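Local structure of MSM0271 protein (Mycobacterium smegmatis, 5SUH) at residues Asp41-Phe46 with Ala185-Glu190; Glu63-Leu68 with His109-Asp114. The protein forms part of the shell of the RMM microcompartment as a double-ringed trimer, and probably takes part in controlling passage of small molecules through that shell. All blocks are in the same frame, centred on the assembly; numbering follows the deposited sequence.

Contact 1: residues Asp41-Phe46 with Ala185-Glu190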
ATOM      1  N   ASP A  41      10.552  17.306  27.348  1.00 57.13           N
ATOM      2  CA  ASP A  41       9.174  17.826  27.386  1.00 49.63           C
ATOM      3  C   ASP A  41       8.454  17.887  26.005  1.00 57.10           C
ATOM      4  O   ASP A  41       8.377  18.958  25.405  1.00 59.08           O
ATOM      5  CB  ASP A  41       9.172  19.219  28.048  1.00 55.38           C
ATOM      6  CG  ASP A  41       7.753  19.753  28.302  1.00 75.87           C
ATOM      7  OD1 ASP A  41       6.849  18.942  28.594  1.00 74.82           O
ATOM      8  OD2 ASP A  41       7.528  20.980  28.172  1.00 83.40           O
ATOM      9  N   LEU A  42       7.909  16.767  25.516  1.00 55.32           N
ATOM     10  CA  LEU A  42       7.245  16.741  24.186  1.00 61.90           C
ATOM     11  C   LEU A  42       5.968  17.599  24.087  1.00 59.42           C
ATOM     12  O   LEU A  42       5.074  17.498  24.926  1.00 57.20           O
ATOM     13  CB  LEU A  42       6.908  15.297  23.772  1.00 51.23           C
ATOM     14  CG  LEU A  42       8.129  14.413  23.473  1.00 49.98           C
ATOM     15  CD1 LEU A  42       7.703  12.985  23.262  1.00 40.08           C
ATOM     16  CD2 LEU A  42       8.902  14.923  22.261  1.00 44.73           C
ATOM     17  N   GLN A  43       5.882  18.436  23.051  1.00 51.88           N
ATOM     18  CA  GLN A  43       4.673  19.234  22.832  1.00 51.34           C
ATOM     19  C   GLN A  43       3.564  18.377  22.170  1.00 47.24           C
ATOM     20  O   GLN A  43       3.862  17.392  21.508  1.00 45.55           O
ATOM     21  CB  GLN A  43       5.002  20.490  22.000  1.00 47.22           C
ATOM     22  CG  GLN A  43       6.113  21.333  22.564  1.00 49.21           C
ATOM     23  CD  GLN A  43       5.824  21.845  23.978  1.00 48.96           C
ATOM     24  OE1 GLN A  43       4.963  22.694  24.186  1.00 60.05           O
ATOM     25  NE2 GLN A  43       6.556  21.321  24.954  1.00 54.83           N
ATOM     26  N   ARG A  44       2.293  18.741  22.335  1.00 53.95           N
ATOM     27  CA  ARG A  44       1.233  17.774  21.998  1.00 65.94           C
ATOM     28  C   ARG A  44       1.041  17.477  20.499  1.00 69.78           C
ATOM     29  O   ARG A  44       0.741  16.337  20.146  1.00 72.83           O
ATOM     30  CB  ARG A  44      -0.091  18.214  22.622  1.00 59.58           C
ATOM     31  CG  ARG A  44      -0.775  19.350  21.936  1.00 60.87           C
ATOM     32  CD  ARG A  44      -2.107  19.616  22.605  1.00 65.31           C
ATOM     33  NE  ARG A  44      -2.864  20.646  21.901  1.00 77.67           N
ATOM     34  CZ  ARG A  44      -4.036  21.122  22.306  1.00 81.91           C
ATOM     35  NH1 ARG A  44      -4.602  20.665  23.422  1.00 66.96           N
ATOM     36  NH2 ARG A  44      -4.641  22.054  21.584  1.00 87.92           N
ATOM     37  N   GLN A  45       1.250  18.454  19.616  1.00 67.37           N
ATOM     38  CA  GLN A  45       1.140  18.177  18.180  1.00 62.04           C
ATOM     39  C   GLN A  45       2.243  17.275  17.708  1.00 56.25           C
ATOM     40  O   GLN A  45       2.050  16.406  16.850  1.00 57.45           O
ATOM     41  CB  GLN A  45       1.204  19.438  17.353  1.00 53.84           C
ATOM     42  CG  GLN A  45      -0.062  20.127  17.167  1.00 65.03           C
ATOM     43  CD  GLN A  45       0.040  21.147  16.068  1.00 69.26           C
ATOM     44  OE1 GLN A  45      -0.066  20.812  14.880  1.00 63.69           O
ATOM     45  NE2 GLN A  45       0.240  22.404  16.451  1.00 79.76           N
ATOM     46  N   PHE A  46       3.431  17.523  18.224  1.00 55.00           N
ATOM     47  CA  PHE A  46       4.549  16.771  17.713  1.00 64.17           C
ATOM     48  C   PHE A  46       4.508  15.357  18.254  1.00 65.32           C
ATOM     49  O   PHE A  46       4.835  14.421  17.528  1.00 61.44           O
ATOM     50  CB  PHE A  46       5.881  17.473  18.011  1.00 53.82           C
ATOM     51  CG  PHE A  46       7.058  16.646  17.649  1.00 49.90           C
ATOM     52  CD1 PHE A  46       7.274  16.285  16.327  1.00 49.09           C
ATOM     53  CD2 PHE A  46       7.934  16.191  18.638  1.00 46.85           C
ATOM     54  CE1 PHE A  46       8.361  15.481  15.996  1.00 64.43           C
ATOM     55  CE2 PHE A  46       9.019  15.393  18.321  1.00 44.51           C
ATOM     56  CZ  PHE A  46       9.247  15.037  17.004  1.00 54.25           C
ATOM     57  N   ALA A 185      13.793  20.169  15.818  1.00 47.95           N
ATOM     58  CA  ALA A 185      13.331  21.424  15.207  1.00 47.89           C
ATOM     59  C   ALA A 185      11.803  21.544  15.300  1.00 49.90           C
ATOM     60  O   ALA A 185      11.299  22.606  15.671  1.00 47.33           O
ATOM     61  CB  ALA A 185      13.798  21.539  13.748  1.00 38.25           C
ATOM     62  N   ALA A 186      11.073  20.457  15.033  1.00 35.62           N
ATOM     63  CA  ALA A 186       9.597  20.497  15.122  1.00 48.14           C
ATOM     64  C   ALA A 186       9.133  20.768  16.549  1.00 52.83           C
ATOM     65  O   ALA A 186       8.321  21.667  16.763  1.00 53.68           O
ATOM     66  CB  ALA A 186       8.963  19.187  14.618  1.00 39.27           C
ATOM     67  N   ASN A 187       9.675  20.019  17.519  1.00 52.52           N
ATOM     68  CA  ASN A 187       9.296  20.178  18.921  1.00 40.61           C
ATOM     69  C   ASN A 187       9.651  21.578  19.473  1.00 49.48           C
ATOM     70  O   ASN A 187       8.866  22.156  20.235  1.00 45.66           O
ATOM     71  CB  ASN A 187       9.957  19.102  19.794  1.00 36.51           C
ATOM     72  CG  ASN A 187       9.314  19.002  21.193  1.00 54.78           C
ATOM     73  OD1 ASN A 187       8.143  18.612  21.344  1.00 51.87           O
ATOM     74  ND2 ASN A 187      10.073  19.369  22.211  1.00 60.55           N
ATOM     75  N   GLU A 188      10.799  22.141  19.075  1.00 42.18           N
ATOM     76  CA  GLU A 188      11.160  23.467  19.552  1.00 43.56           C
ATOM     77  C   GLU A 188      10.201  24.545  18.975  1.00 55.28           C
ATOM     78  O   GLU A 188       9.757  25.463  19.709  1.00 37.89           O
ATOM     79  CB  GLU A 188      12.615  23.803  19.203  1.00 42.63           C
ATOM     80  CG  GLU A 188      13.615  23.115  20.123  1.00 57.18           C
ATOM     81  CD  GLU A 188      13.311  23.362  21.607  1.00 67.13           C
ATOM     82  OE1 GLU A 188      13.170  24.537  22.024  1.00 64.62           O
ATOM     83  OE2 GLU A 188      13.200  22.368  22.360  1.00 75.16           O
ATOM     84  N   ALA A 189       9.857  24.416  17.693  1.00 37.07           N
ATOM     85  CA  ALA A 189       8.918  25.354  17.065  1.00 50.58           C
ATOM     86  C   ALA A 189       7.560  25.362  17.781  1.00 51.40           C
ATOM     87  O   ALA A 189       7.001  26.422  18.052  1.00 52.40           O
ATOM     88  CB  ALA A 189       8.726  25.032  15.573  1.00 35.30           C
ATOM     89  N   GLU A 190       7.035  24.193  18.124  1.00 47.21           N
ATOM     90  CA  GLU A 190       5.717  24.187  18.737  1.00 47.79           C
ATOM     91  C   GLU A 190       5.754  24.811  20.152  1.00 48.35           C
ATOM     92  O   GLU A 190       4.774  25.415  20.606  1.00 42.26           O
ATOM     93  CB  GLU A 190       5.147  22.771  18.786  1.00 36.85           C
ATOM     94  CG  GLU A 190       3.741  22.748  19.335  1.00 52.69           C
ATOM     95  CD  GLU A 190       3.157  21.354  19.482  1.00 62.88           C
ATOM     96  OE1 GLU A 190       3.851  20.367  19.129  1.00 69.02           O
ATOM     97  OE2 GLU A 190       1.982  21.268  19.916  1.00 50.50           O
TER

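Contact 2: residues Glu63-Leu68 with His109-Asp114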
ATOM      1  N   GLU A  63       2.084  13.795  25.401  1.00 57.72           N
ATOM      2  CA  GLU A  63       2.481  15.142  25.785  1.00 54.58           C
ATOM      3  C   GLU A  63       3.103  15.151  27.183  1.00 52.78           C
ATOM      4  O   GLU A  63       2.589  14.519  28.105  1.00 62.89           O
ATOM      5  CB  GLU A  63       1.270  16.066  25.731  1.00 52.83           C
ATOM      6  CG  GLU A  63       1.471  17.454  26.283  1.00 63.50           C
ATOM      7  CD  GLU A  63       0.170  18.259  26.332  1.00 76.94           C
ATOM      8  OE1 GLU A  63      -0.922  17.670  26.153  1.00 80.86           O
ATOM      9  OE2 GLU A  63       0.245  19.484  26.571  1.00 85.32           O
ATOM     10  N   GLY A  64       4.246  15.824  27.320  1.00 45.69           N
ATOM     11  CA  GLY A  64       4.877  15.973  28.613  1.00 41.61           C
ATOM     12  C   GLY A  64       5.934  14.947  28.936  1.00 46.38           C
ATOM     13  O   GLY A  64       6.645  15.112  29.915  1.00 52.88           O
ATOM     14  N   GLU A  65       6.013  13.890  28.123  1.00 52.13           N
ATOM     15  CA  GLU A  65       7.011  12.822  28.268  1.00 52.02           C
ATOM     16  C   GLU A  65       8.365  13.242  27.648  1.00 55.21           C
ATOM     17  O   GLU A  65       8.467  14.327  27.068  1.00 53.23           O
ATOM     18  CB  GLU A  65       6.483  11.508  27.637  1.00 48.73           C
ATOM     19  CG  GLU A  65       5.337  10.873  28.447  1.00 57.51           C
ATOM     20  CD  GLU A  65       4.864   9.499  27.952  1.00 59.53           C
ATOM     21  OE1 GLU A  65       5.015   9.170  26.764  1.00 58.72           O
ATOM     22  OE2 GLU A  65       4.355   8.724  28.788  1.00 66.15           O
ATOM     23  N   HIS A  66       9.406  12.424  27.811  1.00 44.44           N
ATOM     24  CA  HIS A  66      10.735  12.779  27.293  1.00 46.15           C
ATOM     25  C   HIS A  66      11.303  11.703  26.343  1.00 44.34           C
ATOM     26  O   HIS A  66      11.064  10.508  26.528  1.00 42.92           O
ATOM     27  CB  HIS A  66      11.717  13.049  28.445  1.00 50.72           C
ATOM     28  CG  HIS A  66      11.164  13.928  29.527  1.00 65.82           C
ATOM     29  ND1 HIS A  66      11.163  15.305  29.445  1.00 73.33           N
ATOM     30  CD2 HIS A  66      10.622  13.630  30.735  1.00 61.19           C
ATOM     31  CE1 HIS A  66      10.625  15.817  30.539  1.00 56.51           C
ATOM     32  NE2 HIS A  66      10.291  14.819  31.338  1.00 57.21           N
ATOM     33  N   ALA A  67      12.073  12.125  25.340  1.00 47.18           N
ATOM     34  CA  ALA A  67      12.578  11.190  24.327  1.00 50.78           C
ATOM     35  C   ALA A  67      14.088  11.231  24.082  1.00 56.95           C
ATOM     36  O   ALA A  67      14.746  12.270  24.258  1.00 56.10           O
ATOM     37  CB  ALA A  67      11.861  11.432  23.009  1.00 43.30           C
ATOM     38  N   LEU A  68      14.630  10.078  23.687  1.00 48.15           N
ATOM     39  CA  LEU A  68      15.996  10.003  23.184  1.00 47.43           C
ATOM     40  C   LEU A  68      15.957   9.616  21.713  1.00 52.33           C
ATOM     41  O   LEU A  68      15.323   8.610  21.365  1.00 49.83           O
ATOM     42  CB  LEU A  68      16.823   8.982  23.964  1.00 48.69           C
ATOM     43  CG  LEU A  68      18.238   8.837  23.396  1.00 56.20           C
ATOM     44  CD1 LEU A  68      19.091  10.077  23.731  1.00 42.43           C
ATOM     45  CD2 LEU A  68      18.896   7.572  23.885  1.00 52.20           C
ATOM     46  N   HIS A 109      11.300   6.587  24.635  1.00 55.78           N
ATOM     47  CA  HIS A 109      10.694   7.641  25.449  1.00 41.46           C
ATOM     48  C   HIS A 109      10.213   7.090  26.788  1.00 47.82           C
ATOM     49  O   HIS A 109      10.081   5.873  26.964  1.00 49.06           O
ATOM     50  CB  HIS A 109       9.541   8.318  24.708  1.00 43.37           C
ATOM     51  CG  HIS A 109       8.456   7.377  24.298  1.00 52.94           C
ATOM     52  ND1 HIS A 109       8.327   6.907  23.010  1.00 59.85           N
ATOM     53  CD2 HIS A 109       7.472   6.784  25.018  1.00 57.82           C
ATOM     54  CE1 HIS A 109       7.303   6.076  22.950  1.00 69.64           C
ATOM     55  NE2 HIS A 109       6.764   5.988  24.154  1.00 69.29           N
ATOM     56  N   SER A 110       9.987   8.000  27.732  1.00 44.79           N
ATOM     57  CA  SER A 110       9.476   7.679  29.062  1.00 45.48           C
ATOM     58  C   SER A 110       8.902   8.905  29.746  1.00 49.84           C
ATOM     59  O   SER A 110       9.224  10.039  29.390  1.00 49.67           O
ATOM     60  CB  SER A 110      10.583   7.097  29.942  1.00 52.45           C
ATOM     61  OG  SER A 110      10.132   6.889  31.279  1.00 55.00           O
ATOM     62  N   ALA A 111       8.097   8.676  30.772  1.00 55.12           N
ATOM     63  CA  ALA A 111       7.605   9.765  31.590  1.00 54.46           C
ATOM     64  C   ALA A 111       8.780  10.314  32.437  1.00 53.68           C
ATOM     65  O   ALA A 111       8.812  11.482  32.795  1.00 54.36           O
ATOM     66  CB  ALA A 111       6.450   9.299  32.465  1.00 45.12           C
ATOM     67  N   SER A 112       9.763   9.471  32.728  1.00 52.66           N
ATOM     68  CA  SER A 112      10.904   9.893  33.551  1.00 60.33           C
ATOM     69  C   SER A 112      12.096  10.366  32.724  1.00 57.18           C
ATOM     70  O   SER A 112      12.636   9.615  31.917  1.00 66.45           O
ATOM     71  CB  SER A 112      11.339   8.748  34.479  1.00 56.91           C
ATOM     72  OG  SER A 112      12.620   9.006  35.036  1.00 57.55           O
ATOM     73  N   LEU A 113      12.495  11.617  32.920  1.00 60.70           N
ATOM     74  CA  LEU A 113      13.648  12.160  32.201  1.00 58.98           C
ATOM     75  C   LEU A 113      14.938  11.422  32.588  1.00 68.16           C
ATOM     76  O   LEU A 113      15.811  11.196  31.743  1.00 68.47           O
ATOM     77  CB  LEU A 113      13.779  13.674  32.458  1.00 56.16           C
ATOM     78  CG  LEU A 113      14.948  14.438  31.811  1.00 63.95           C
ATOM     79  CD1 LEU A 113      15.031  14.226  30.263  1.00 44.26           C
ATOM     80  CD2 LEU A 113      14.894  15.941  32.171  1.00 55.57           C
ATOM     81  N   ASP A 114      15.020  10.964  33.836  1.00 70.79           N
ATOM     82  CA  ASP A 114      16.221  10.276  34.294  1.00 75.45           C
ATOM     83  C   ASP A 114      16.351   8.927  33.582  1.00 74.96           C
ATOM     84  O   ASP A 114      17.451   8.467  33.295  1.00 84.20           O
ATOM     85  CB  ASP A 114      16.205  10.095  35.817  1.00 91.48           C
ATOM     86  CG  ASP A 114      17.497   9.474  36.354  1.00107.38           C
ATOM     87  OD1 ASP A 114      18.540  10.178  36.377  1.00111.28           O
ATOM     88  OD2 ASP A 114      17.470   8.284  36.754  1.00107.96           O
TER

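Contact 1: residues Asp41-Phe46 with Ala185-Glu190
Glu190 and Asn187, one helical turn apart on helix 182-192, reach across to the start of helix 44-49, where the Glu190 carboxylate, from the other of the chain's two circularly permuted BMC domains, accepts two backbone N-H groups at the helix N-terminus. Among the polar contacts, this carboxylate works as a fork. OE2 accepts the backbone N of Gln45 at 2.9 Å and OE1 that of Phe46 at 3.0 Å, the second bond being more bent, and each oxygen uses its syn lone pair. The side chain gets there fully stretched, with CG trans to the backbone N (chi1 -176°). A negative carboxylate here would be expected to interact favourably with the helix dipole. Just before the helix, at the N-cap residue, Gln43 N gives an almost straight bond of 2.8 Å to Asn187 OD1, lying in the plane of that amide carbonyl. Gln45 turns its own amide elsewhere, to the backbone of Leu196 and Val198.

The apolar contacts fill in around these bonds. Phe46 lays its ring against helix 182-192: one face lies over the backbone N of Asn187, CD2 touches Asn187 CB, and CD1 packs on Ala186 CB at 3.8 Å. Met203 also touches this ring. The CB of Gln43 sits against the Glu190 carboxylate.

One further hydrogen bond stays within segment 41-46. The Gln43 chain bends at chi2 (-59°) and folds its amide back over its own segment, where Gln43 NE2 donates to Asp41 O at 3.0 Å, from above the carbonyl plane.

Contact 2: residues Glu63-Leu68 with His109-Asp114
His66 carries its ring beside the backbone N, trans to the carbonyl carbon (chi1 -46°), which turns one face of the imidazole to Leu113 CB; Leu113 sends CG trans to its own N (chi1 179°), directing CD1 toward CG and CB of His66. The pair lies in the four-stranded sheet of the first BMC domain, where strand 66-73 begins and its antiparallel neighbour 104-110 ends, before the chain turns into helix 113-127. Leu113 CB is 3.8 Å from the centroid of the His66 ring, a CH-pi contact 20° off the ring normal. Gly64 O lies above the opposite face, toward the rim. Ala111 O approaches the ring edge near its plane, 3.5 Å from CD2. The ring's ND1 has its partner outside, in Asp41.

In the sheet itself, His66 and Ser110 form a hydrogen-bonded antiparallel pair: His66 N to Ser110 O at 2.9 Å and Ser110 N to His66 O at 3.0 Å. Ala67 and His109 follow as a non-hydrogen-bonded pair, their side chains on the other face of the sheet, with the CB atoms 4.2 Å apart. Glu65 stretches past Ala111, its CG over Ala111 CA, and brings OE1 obliquely to CD2 of His109; OE1 itself accepts from Tyr62 N, and His109 ND1 is bonded to Glu107.

Past the strand end, an ST turn leads into the helix. Ser110 OG is also hydrogen-bonded to Glu115 OE1. Ser112, the N-cap residue, caps Glu115 N with its OG, and Ser112 N donates to Ser110 OG at 3.0 Å.

Overall arrangement
Contact 1 joins the two BMC domains of the chain, whereas contact 2 lies wholly within the first; their centres are 13 Å apart. The 41-46 and 63-68 segments lie against each other, so the two contacts share a seam. Leu42 N probably donates to Glu65 O at 2.9 Å, and Asp41 N to His66 ND1 at 3.0 Å. Asp41 OD1 also packs on Gly64 CA, and Arg44 CB on Glu63 OE1. The segment gripped by helix 182-192 is thereby tied to the start of strand 66-73 and the residues just before it. The same region faces a second subunit: there Tyr62 of that subunit packs on Arg44 and Gln45, and its Arg44 on Glu65.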